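Adenosyl-chloride synthase (Thermotoga maritima, PDB 2ZBV) binds adenosine and probably cleaves S-adenosyl-L-methionine, in the manner of SAM hydrolases and SAM-dependent halogenases. Local coordinates at residues F189-V203 / K210-D222. Residues are numbered along the deposited sequence; the frame is centred on the assembly and turned at random.
Sequences FDLFLKLSVDFDDVV and KEFKAAVAKAFGD. With ADN (adenosine), chain F.
The open end of the beta hairpin formed by strands 202-207 and 210-216 is where Val-203 and Val-216 meet, in the C-terminal domain. Val-203 and Ala-214 form an antiparallel hydrogen-bonded pair, with Val-203 N to Ala-214 O at 2.9 Å and Ala-214 N to Val-203 O at 2.8 Å. A type II turn, Asp-198 to Asp-201, extends the pairing. Val-216 N donates to Asp-201 O, and Val-216 O accepts an almost straight bond from Asp-200 N (2.8 Å, 177°) in its carbonyl plane. Asp-201 OD2 takes Asp-198 N on its anti lone pair. The buried Val-216 side chain points toward segment 189-203. It crosses Val-203 at about a right angle, Val-203 CG1 3.7 Å from Val-216 CG2, which also reaches the ring edge of Phe-192. With CG1 anti to the backbone N (chi1 179°), that methyl lies at the edge of the Phe-189 ring, 4.3 Å from Phe-189 CZ. Helix 189-192 packs on the strand end. The extended Lys-218 chain crosses one face of the Phe-199 ring, CG 3.7 Å from the centroid (CH-pi). Phe-220 lays its ring face over the adenine of adenosine, CD2 3.5 Å from C4. Asp-7, Asp-68 and Thr-125 of the second subunit also bind this adenosine.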
ATOM      1  N   PHE A 189     -17.297  23.930  -0.729  1.00 29.48           N
ATOM      2  CA  PHE A 189     -17.081  24.928  -1.770  1.00 30.82           C
ATOM      3  C   PHE A 189     -18.375  25.696  -2.037  1.00 33.55           C
ATOM      4  O   PHE A 189     -18.340  26.841  -2.484  1.00 34.50           O
ATOM      5  CB  PHE A 189     -16.586  24.288  -3.065  1.00 29.45           C
ATOM      6  CG  PHE A 189     -15.850  25.247  -3.956  1.00 28.01           C
ATOM      7  CD1 PHE A 189     -14.539  25.608  -3.669  1.00 27.22           C
ATOM      8  CD2 PHE A 189     -16.484  25.832  -5.044  1.00 27.21           C
ATOM      9  CE1 PHE A 189     -13.867  26.542  -4.452  1.00 26.44           C
ATOM     10  CE2 PHE A 189     -15.821  26.769  -5.834  1.00 27.64           C
ATOM     11  CZ  PHE A 189     -14.510  27.125  -5.537  1.00 26.54           C
ATOM     12  N   ASP A 190     -19.512  25.058  -1.767  1.00 37.51           N
ATOM     13  CA  ASP A 190     -20.815  25.701  -1.949  1.00 40.11           C
ATOM     14  C   ASP A 190     -20.948  26.848  -0.955  1.00 40.34           C
ATOM     15  O   ASP A 190     -21.421  27.930  -1.299  1.00 41.10           O
ATOM     16  CB  ASP A 190     -21.955  24.705  -1.717  1.00 43.57           C
ATOM     17  CG  ASP A 190     -22.144  23.756  -2.880  1.00 47.83           C
ATOM     18  OD1 ASP A 190     -22.178  24.233  -4.034  1.00 48.85           O
ATOM     19  OD2 ASP A 190     -22.268  22.535  -2.640  1.00 50.54           O
ATOM     20  N   LEU A 191     -20.531  26.600   0.283  1.00 40.42           N
ATOM     21  CA  LEU A 191     -20.582  27.621   1.320  1.00 40.51           C
ATOM     22  C   LEU A 191     -19.718  28.793   0.859  1.00 40.30           C
ATOM     23  O   LEU A 191     -20.107  29.958   0.972  1.00 40.19           O
ATOM     24  CB  LEU A 191     -20.036  27.063   2.636  1.00 41.25           C
ATOM     25  CG  LEU A 191     -20.133  28.008   3.834  1.00 42.91           C
ATOM     26  CD1 LEU A 191     -21.593  28.146   4.236  1.00 45.05           C
ATOM     27  CD2 LEU A 191     -19.317  27.475   4.997  1.00 43.77           C
ATOM     28  N   PHE A 192     -18.540  28.468   0.337  1.00 39.80           N
ATOM     29  CA  PHE A 192     -17.608  29.474  -0.159  1.00 37.78           C
ATOM     30  C   PHE A 192     -18.236  30.261  -1.302  1.00 37.75           C
ATOM     31  O   PHE A 192     -18.006  31.461  -1.443  1.00 38.15           O
ATOM     32  CB  PHE A 192     -16.317  28.791  -0.629  1.00 36.67           C
ATOM     33  CG  PHE A 192     -15.357  29.711  -1.334  1.00 36.49           C
ATOM     34  CD1 PHE A 192     -15.156  29.604  -2.703  1.00 36.56           C
ATOM     35  CD2 PHE A 192     -14.641  30.670  -0.626  1.00 36.64           C
ATOM     36  CE1 PHE A 192     -14.252  30.439  -3.360  1.00 38.15           C
ATOM     37  CE2 PHE A 192     -13.735  31.510  -1.272  1.00 36.98           C
ATOM     38  CZ  PHE A 192     -13.540  31.393  -2.642  1.00 36.81           C
ATOM     39  N   LEU A 193     -19.040  29.586  -2.111  1.00 38.21           N
ATOM     40  CA  LEU A 193     -19.692  30.231  -3.241  1.00 41.76           C
ATOM     41  C   LEU A 193     -20.761  31.233  -2.829  1.00 44.87           C
ATOM     42  O   LEU A 193     -21.328  31.919  -3.679  1.00 45.86           O
ATOM     43  CB  LEU A 193     -20.304  29.181  -4.168  1.00 42.60           C
ATOM     44  CG  LEU A 193     -19.304  28.363  -4.989  1.00 43.48           C
ATOM     45  CD1 LEU A 193     -20.043  27.324  -5.818  1.00 43.35           C
ATOM     46  CD2 LEU A 193     -18.502  29.298  -5.887  1.00 42.87           C
ATOM     47  N   LYS A 194     -21.041  31.316  -1.530  1.00 46.99           N
ATOM     48  CA  LYS A 194     -22.040  32.258  -1.034  1.00 49.20           C
ATOM     49  C   LYS A 194     -21.408  33.608  -0.731  1.00 49.88           C
ATOM     50  O   LYS A 194     -22.098  34.554  -0.352  1.00 50.10           O
ATOM     51  CB  LYS A 194     -22.731  31.701   0.213  1.00 50.20           C
ATOM     52  CG  LYS A 194     -23.723  30.604  -0.117  1.00 53.19           C
ATOM     53  CD  LYS A 194     -24.293  29.934   1.116  1.00 55.45           C
ATOM     54  CE  LYS A 194     -25.290  28.852   0.711  1.00 56.32           C
ATOM     55  NZ  LYS A 194     -25.688  27.995   1.858  1.00 59.07           N
ATOM     56  N   LEU A 195     -20.092  33.688  -0.898  1.00 49.86           N
ATOM     57  CA  LEU A 195     -19.362  34.930  -0.670  1.00 50.07           C
ATOM     58  C   LEU A 195     -19.374  35.713  -1.975  1.00 50.23           C
ATOM     59  O   LEU A 195     -18.642  36.692  -2.131  1.00 51.33           O
ATOM     60  CB  LEU A 195     -17.909  34.647  -0.273  1.00 50.04           C
ATOM     61  CG  LEU A 195     -17.607  34.017   1.089  1.00 50.35           C
ATOM     62  CD1 LEU A 195     -16.106  33.801   1.212  1.00 50.59           C
ATOM     63  CD2 LEU A 195     -18.109  34.918   2.209  1.00 49.91           C
ATOM     64  N   SER A 196     -20.209  35.268  -2.907  1.00 49.72           N
ATOM     65  CA  SER A 196     -20.316  35.900  -4.215  1.00 50.12           C
ATOM     66  C   SER A 196     -18.933  36.019  -4.853  1.00 49.11           C
ATOM     67  O   SER A 196     -18.457  37.114  -5.156  1.00 49.09           O
ATOM     68  CB  SER A 196     -20.971  37.283  -4.105  1.00 51.65           C
ATOM     69  OG  SER A 196     -20.149  38.201  -3.403  1.00 55.78           O
ATOM     70  N   VAL A 197     -18.288  34.871  -5.023  1.00 47.18           N
ATOM     71  CA  VAL A 197     -16.975  34.794  -5.646  1.00 44.80           C
ATOM     72  C   VAL A 197     -17.154  33.859  -6.825  1.00 43.01           C
ATOM     73  O   VAL A 197     -18.092  33.065  -6.859  1.00 42.42           O
ATOM     74  CB  VAL A 197     -15.916  34.192  -4.702  1.00 45.43           C
ATOM     75  CG1 VAL A 197     -15.638  35.142  -3.558  1.00 46.11           C
ATOM     76  CG2 VAL A 197     -16.396  32.856  -4.171  1.00 46.67           C
ATOM     77  N   ASP A 198     -16.261  33.946  -7.794  1.00 40.94           N
ATOM     78  CA  ASP A 198     -16.374  33.096  -8.959  1.00 40.36           C
ATOM     79  C   ASP A 198     -14.994  32.760  -9.495  1.00 38.07           C
ATOM     80  O   ASP A 198     -13.998  33.358  -9.094  1.00 37.43           O
ATOM     81  CB  ASP A 198     -17.208  33.805 -10.028  1.00 44.23           C
ATOM     82  CG  ASP A 198     -17.402  32.963 -11.275  1.00 47.48           C
ATOM     83  OD1 ASP A 198     -17.889  31.816 -11.152  1.00 46.22           O
ATOM     84  OD2 ASP A 198     -17.070  33.455 -12.379  1.00 49.56           O
ATOM     85  N   PHE A 199     -14.937  31.784 -10.388  1.00 35.72           N
ATOM     86  CA  PHE A 199     -13.679  31.401 -10.986  1.00 35.13           C
ATOM     87  C   PHE A 199     -13.109  32.637 -11.679  1.00 34.77           C
ATOM     88  O   PHE A 199     -13.843  33.400 -12.306  1.00 33.76           O
ATOM     89  CB  PHE A 199     -13.914  30.259 -11.972  1.00 36.87           C
ATOM     90  CG  PHE A 199     -14.375  28.990 -11.312  1.00 37.08           C
ATOM     91  CD1 PHE A 199     -13.520  28.282 -10.474  1.00 36.14           C
ATOM     92  CD2 PHE A 199     -15.677  28.529 -11.488  1.00 38.08           C
ATOM     93  CE1 PHE A 199     -13.951  27.135  -9.816  1.00 37.58           C
ATOM     94  CE2 PHE A 199     -16.124  27.380 -10.834  1.00 39.32           C
ATOM     95  CZ  PHE A 199     -15.256  26.681  -9.993  1.00 38.33           C
ATOM     96  N   ASP A 200     -11.802  32.826 -11.535  1.00 34.15           N
ATOM     97  CA  ASP A 200     -11.067  33.960 -12.092  1.00 34.45           C
ATOM     98  C   ASP A 200     -10.940  35.074 -11.064  1.00 33.71           C
ATOM     99  O   ASP A 200     -10.145  36.001 -11.238  1.00 33.74           O
ATOM    100  CB  ASP A 200     -11.724  34.507 -13.360  1.00 37.00           C
ATOM    101  CG  ASP A 200     -11.687  33.518 -14.499  1.00 40.47           C
ATOM    102  OD1 ASP A 200     -10.668  32.804 -14.617  1.00 40.42           O
ATOM    103  OD2 ASP A 200     -12.663  33.463 -15.278  1.00 43.06           O
ATOM    104  N   ASP A 201     -11.732  35.001 -10.000  1.00 30.89           N
ATOM    105  CA  ASP A 201     -11.611  36.010  -8.956  1.00 29.19           C
ATOM    106  C   ASP A 201     -10.335  35.674  -8.195  1.00 26.94           C
ATOM    107  O   ASP A 201      -9.721  34.622  -8.406  1.00 23.90           O
ATOM    108  CB  ASP A 201     -12.800  35.971  -7.989  1.00 30.86           C
ATOM    109  CG  ASP A 201     -13.955  36.868  -8.431  1.00 34.83           C
ATOM    110  OD1 ASP A 201     -13.710  38.052  -8.750  1.00 33.99           O
ATOM    111  OD2 ASP A 201     -15.111  36.395  -8.442  1.00 35.13           O
ATOM    112  N   VAL A 202      -9.930  36.579  -7.318  1.00 25.50           N
ATOM    113  CA  VAL A 202      -8.750  36.372  -6.505  1.00 23.80           C
ATOM    114  C   VAL A 202      -9.193  36.604  -5.075  1.00 25.37           C
ATOM    115  O   VAL A 202      -9.864  37.593  -4.780  1.00 23.16           O
ATOM    116  CB  VAL A 202      -7.624  37.361  -6.862  1.00 24.85           C
ATOM    117  CG1 VAL A 202      -6.525  37.291  -5.826  1.00 23.13           C
ATOM    118  CG2 VAL A 202      -7.059  37.029  -8.233  1.00 24.09           C
ATOM    119  N   VAL A 203      -8.836  35.683  -4.189  1.00 25.30           N
ATOM    120  CA  VAL A 203      -9.210  35.817  -2.795  1.00 26.14           C
ATOM    121  C   VAL A 203      -7.970  35.776  -1.924  1.00 27.76           C
ATOM    122  O   VAL A 203      -6.874  35.452  -2.394  1.00 26.48           O
ATOM    123  CB  VAL A 203     -10.178  34.681  -2.358  1.00 27.73           C
ATOM    124  CG1 VAL A 203     -11.415  34.686  -3.251  1.00 25.86           C
ATOM    125  CG2 VAL A 203      -9.479  33.330  -2.430  1.00 25.44           C
ATOM    126  N   LYS A 210      -0.035  34.906   8.468  1.00 42.48           N
ATOM    127  CA  LYS A 210       0.265  35.131   7.062  1.00 41.58           C
ATOM    128  C   LYS A 210      -0.987  35.325   6.227  1.00 39.31           C
ATOM    129  O   LYS A 210      -2.071  34.870   6.587  1.00 38.22           O
ATOM    130  CB  LYS A 210       1.024  33.943   6.474  1.00 44.14           C
ATOM    131  CG  LYS A 210       2.212  33.464   7.267  1.00 47.47           C
ATOM    132  CD  LYS A 210       2.758  32.197   6.640  1.00 48.63           C
ATOM    133  CE  LYS A 210       3.794  31.543   7.527  1.00 51.56           C
ATOM    134  NZ  LYS A 210       4.310  30.287   6.921  1.00 52.30           N
ATOM    135  N   GLU A 211      -0.817  35.991   5.093  1.00 37.36           N
ATOM    136  CA  GLU A 211      -1.916  36.215   4.168  1.00 36.44           C
ATOM    137  C   GLU A 211      -1.375  36.080   2.753  1.00 33.35           C
ATOM    138  O   GLU A 211      -0.372  36.702   2.395  1.00 31.99           O
ATOM    139  CB  GLU A 211      -2.536  37.596   4.363  1.00 38.82           C
ATOM    140  CG  GLU A 211      -3.791  37.805   3.529  1.00 45.21           C
ATOM    141  CD  GLU A 211      -4.422  39.167   3.748  1.00 50.14           C
ATOM    142  OE1 GLU A 211      -3.736  40.182   3.498  1.00 52.86           O
ATOM    143  OE2 GLU A 211      -5.601  39.222   4.166  1.00 52.55           O
ATOM    144  N   PHE A 212      -2.040  35.249   1.960  1.00 31.15           N
ATOM    145  CA  PHE A 212      -1.638  35.007   0.581  1.00 27.93           C
ATOM    146  C   PHE A 212      -2.784  35.351  -0.347  1.00 28.19           C
ATOM    147  O   PHE A 212      -3.952  35.298   0.043  1.00 26.38           O
ATOM    148  CB  PHE A 212      -1.331  33.528   0.355  1.00 28.87           C
ATOM    149  CG  PHE A 212      -0.284  32.962   1.261  1.00 27.94           C
ATOM    150  CD1 PHE A 212       1.006  32.744   0.795  1.00 28.77           C
ATOM    151  CD2 PHE A 212      -0.597  32.597   2.566  1.00 28.23           C
ATOM    152  CE1 PHE A 212       1.972  32.170   1.617  1.00 27.78           C
ATOM    153  CE2 PHE A 212       0.364  32.020   3.394  1.00 28.73           C
ATOM    154  CZ  PHE A 212       1.647  31.807   2.917  1.00 28.70           C
ATOM    155  N   LYS A 213      -2.446  35.698  -1.579  1.00 27.54           N
ATOM    156  CA  LYS A 213      -3.457  35.959  -2.585  1.00 28.30           C
ATOM    157  C   LYS A 213      -3.537  34.649  -3.365  1.00 27.70           C
ATOM    158  O   LYS A 213      -2.519  33.984  -3.587  1.00 27.08           O
ATOM    159  CB  LYS A 213      -3.037  37.089  -3.524  1.00 30.70           C
ATOM    160  CG  LYS A 213      -3.189  38.487  -2.949  1.00 33.74           C
ATOM    161  CD  LYS A 213      -3.133  39.524  -4.063  1.00 35.07           C
ATOM    162  CE  LYS A 213      -3.215  40.938  -3.513  1.00 36.56           C
ATOM    163  NZ  LYS A 213      -2.020  41.248  -2.680  1.00 37.98           N
ATOM    164  N   ALA A 214      -4.739  34.260  -3.768  1.00 25.63           N
ATOM    165  CA  ALA A 214      -4.882  33.023  -4.516  1.00 26.06           C
ATOM    166  C   ALA A 214      -6.000  33.130  -5.529  1.00 23.97           C
ATOM    167  O   ALA A 214      -7.079  33.625  -5.220  1.00 22.85           O
ATOM    168  CB  ALA A 214      -5.146  31.859  -3.565  1.00 23.92           C
ATOM    169  N   ALA A 215      -5.726  32.665  -6.743  1.00 24.50           N
ATOM    170  CA  ALA A 215      -6.712  32.692  -7.810  1.00 24.36           C
ATOM    171  C   ALA A 215      -7.713  31.567  -7.606  1.00 24.38           C
ATOM    172  O   ALA A 215      -7.343  30.462  -7.211  1.00 24.11           O
ATOM    173  CB  ALA A 215      -6.032  32.535  -9.160  1.00 24.21           C
ATOM    174  N   VAL A 216      -8.982  31.865  -7.846  1.00 24.54           N
ATOM    175  CA  VAL A 216     -10.034  30.867  -7.728  1.00 25.77           C
ATOM    176  C   VAL A 216     -10.061  30.205  -9.101  1.00 27.18           C
ATOM    177  O   VAL A 216     -10.382  30.848 -10.102  1.00 26.91           O
ATOM    178  CB  VAL A 216     -11.387  31.527  -7.427  1.00 25.61           C
ATOM    179  CG1 VAL A 216     -12.475  30.470  -7.328  1.00 26.21           C
ATOM    180  CG2 VAL A 216     -11.293  32.317  -6.133  1.00 23.05           C
ATOM    181  N   ALA A 217      -9.706  28.926  -9.153  1.00 28.02           N
ATOM    182  CA  ALA A 217      -9.652  28.219 -10.425  1.00 29.89           C
ATOM    183  C   ALA A 217     -10.274  26.835 -10.384  1.00 31.33           C
ATOM    184  O   ALA A 217     -10.549  26.294  -9.318  1.00 33.18           O
ATOM    185  CB  ALA A 217      -8.201  28.122 -10.895  1.00 28.40           C
ATOM    186  N   LYS A 218     -10.488  26.271 -11.567  1.00 32.38           N
ATOM    187  CA  LYS A 218     -11.073  24.947 -11.702  1.00 33.75           C
ATOM    188  C   LYS A 218     -10.001  23.864 -11.679  1.00 33.95           C
ATOM    189  O   LYS A 218     -10.132  22.865 -10.968  1.00 35.76           O
ATOM    190  CB  LYS A 218     -11.849  24.847 -13.015  1.00 35.76           C
ATOM    191  CG  LYS A 218     -13.054  25.766 -13.113  1.00 38.09           C
ATOM    192  CD  LYS A 218     -13.727  25.614 -14.470  1.00 41.86           C
ATOM    193  CE  LYS A 218     -14.949  26.510 -14.597  1.00 45.15           C
ATOM    194  NZ  LYS A 218     -15.549  26.409 -15.962  1.00 47.13           N
ATOM    195  N   ALA A 219      -8.939  24.072 -12.454  1.00 30.98           N
ATOM    196  CA  ALA A 219      -7.858  23.096 -12.553  1.00 29.84           C
ATOM    197  C   ALA A 219      -6.501  23.659 -12.141  1.00 27.80           C
ATOM    198  O   ALA A 219      -6.257  24.862 -12.250  1.00 26.87           O
ATOM    199  CB  ALA A 219      -7.783  22.559 -13.985  1.00 29.93           C
ATOM    200  N   PHE A 220      -5.619  22.777 -11.680  1.00 24.39           N
ATOM    201  CA  PHE A 220      -4.281  23.177 -11.248  1.00 24.54           C
ATOM    202  C   PHE A 220      -3.571  23.934 -12.371  1.00 25.58           C
ATOM    203  O   PHE A 220      -2.920  24.963 -12.139  1.00 26.21           O
ATOM    204  CB  PHE A 220      -3.451  21.940 -10.879  1.00 22.75           C
ATOM    205  CG  PHE A 220      -4.118  21.033  -9.884  1.00 23.57           C
ATOM    206  CD1 PHE A 220      -4.258  21.416  -8.552  1.00 21.77           C
ATOM    207  CD2 PHE A 220      -4.616  19.790 -10.284  1.00 22.61           C
ATOM    208  CE1 PHE A 220      -4.882  20.578  -7.625  1.00 22.16           C
ATOM    209  CE2 PHE A 220      -5.240  18.945  -9.370  1.00 21.54           C
ATOM    210  CZ  PHE A 220      -5.375  19.340  -8.035  1.00 23.00           C
ATOM    211  N   GLY A 221      -3.710  23.421 -13.590  1.00 24.57           N
ATOM    212  CA  GLY A 221      -3.061  24.035 -14.733  1.00 27.80           C
ATOM    213  C   GLY A 221      -3.634  25.369 -15.177  1.00 29.91           C
ATOM    214  O   GLY A 221      -3.178  25.926 -16.174  1.00 29.25           O
ATOM    215  N   ASP A 222      -4.625  25.885 -14.453  1.00 29.93           N
ATOM    216  CA  ASP A 222      -5.229  27.166 -14.816  1.00 31.04           C
ATOM    217  C   ASP A 222      -4.402  28.350 -14.334  1.00 30.64           C
ATOM    218  O   ASP A 222      -4.725  29.505 -14.624  1.00 31.26           O
ATOM    219  CB  ASP A 222      -6.651  27.275 -14.270  1.00 30.27           C
ATOM    220  CG  ASP A 222      -7.605  26.333 -14.966  1.00 32.47           C
ATOM    221  OD1 ASP A 222      -7.323  25.961 -16.126  1.00 32.93           O
ATOM    222  OD2 ASP A 222      -8.636  25.973 -14.364  1.00 33.88           O
TER
HETATM  223  O5' ADN F 503      -6.608  13.871 -10.785  1.00 24.65           O
HETATM  224  C5' ADN F 503      -5.476  13.169 -10.291  1.00 21.15           C
HETATM  225  C4' ADN F 503      -4.219  13.867 -10.793  1.00 20.63           C
HETATM  226  O4' ADN F 503      -4.137  15.227 -10.297  1.00 20.47           O
HETATM  227  C3' ADN F 503      -2.927  13.164 -10.325  1.00 17.99           C
HETATM  228  O3' ADN F 503      -2.506  12.214 -11.290  1.00 16.29           O
HETATM  229  C2' ADN F 503      -1.928  14.334 -10.104  1.00 18.79           C
HETATM  230  O2' ADN F 503      -0.775  14.224 -10.961  1.00 18.96           O
HETATM  231  C1' ADN F 503      -2.737  15.608 -10.385  1.00 19.10           C
HETATM  232  N9  ADN F 503      -2.444  16.637  -9.377  1.00 21.96           N
HETATM  233  C8  ADN F 503      -2.757  16.577  -8.039  1.00 19.42           C
HETATM  234  N7  ADN F 503      -2.351  17.650  -7.435  1.00 21.12           N
HETATM  235  C5  ADN F 503      -1.754  18.471  -8.327  1.00 19.57           C
HETATM  236  C6  ADN F 503      -1.127  19.753  -8.256  1.00 20.93           C
HETATM  237  N6  ADN F 503      -1.041  20.423  -7.055  1.00 19.53           N
HETATM  238  N1  ADN F 503      -0.622  20.294  -9.386  1.00 18.91           N
HETATM  239  C2  ADN F 503      -0.698  19.655 -10.562  1.00 18.40           C
HETATM  240  N3  ADN F 503      -1.275  18.453 -10.668  1.00 20.47           N
HETATM  241  C4  ADN F 503      -1.808  17.835  -9.590  1.00 20.21           C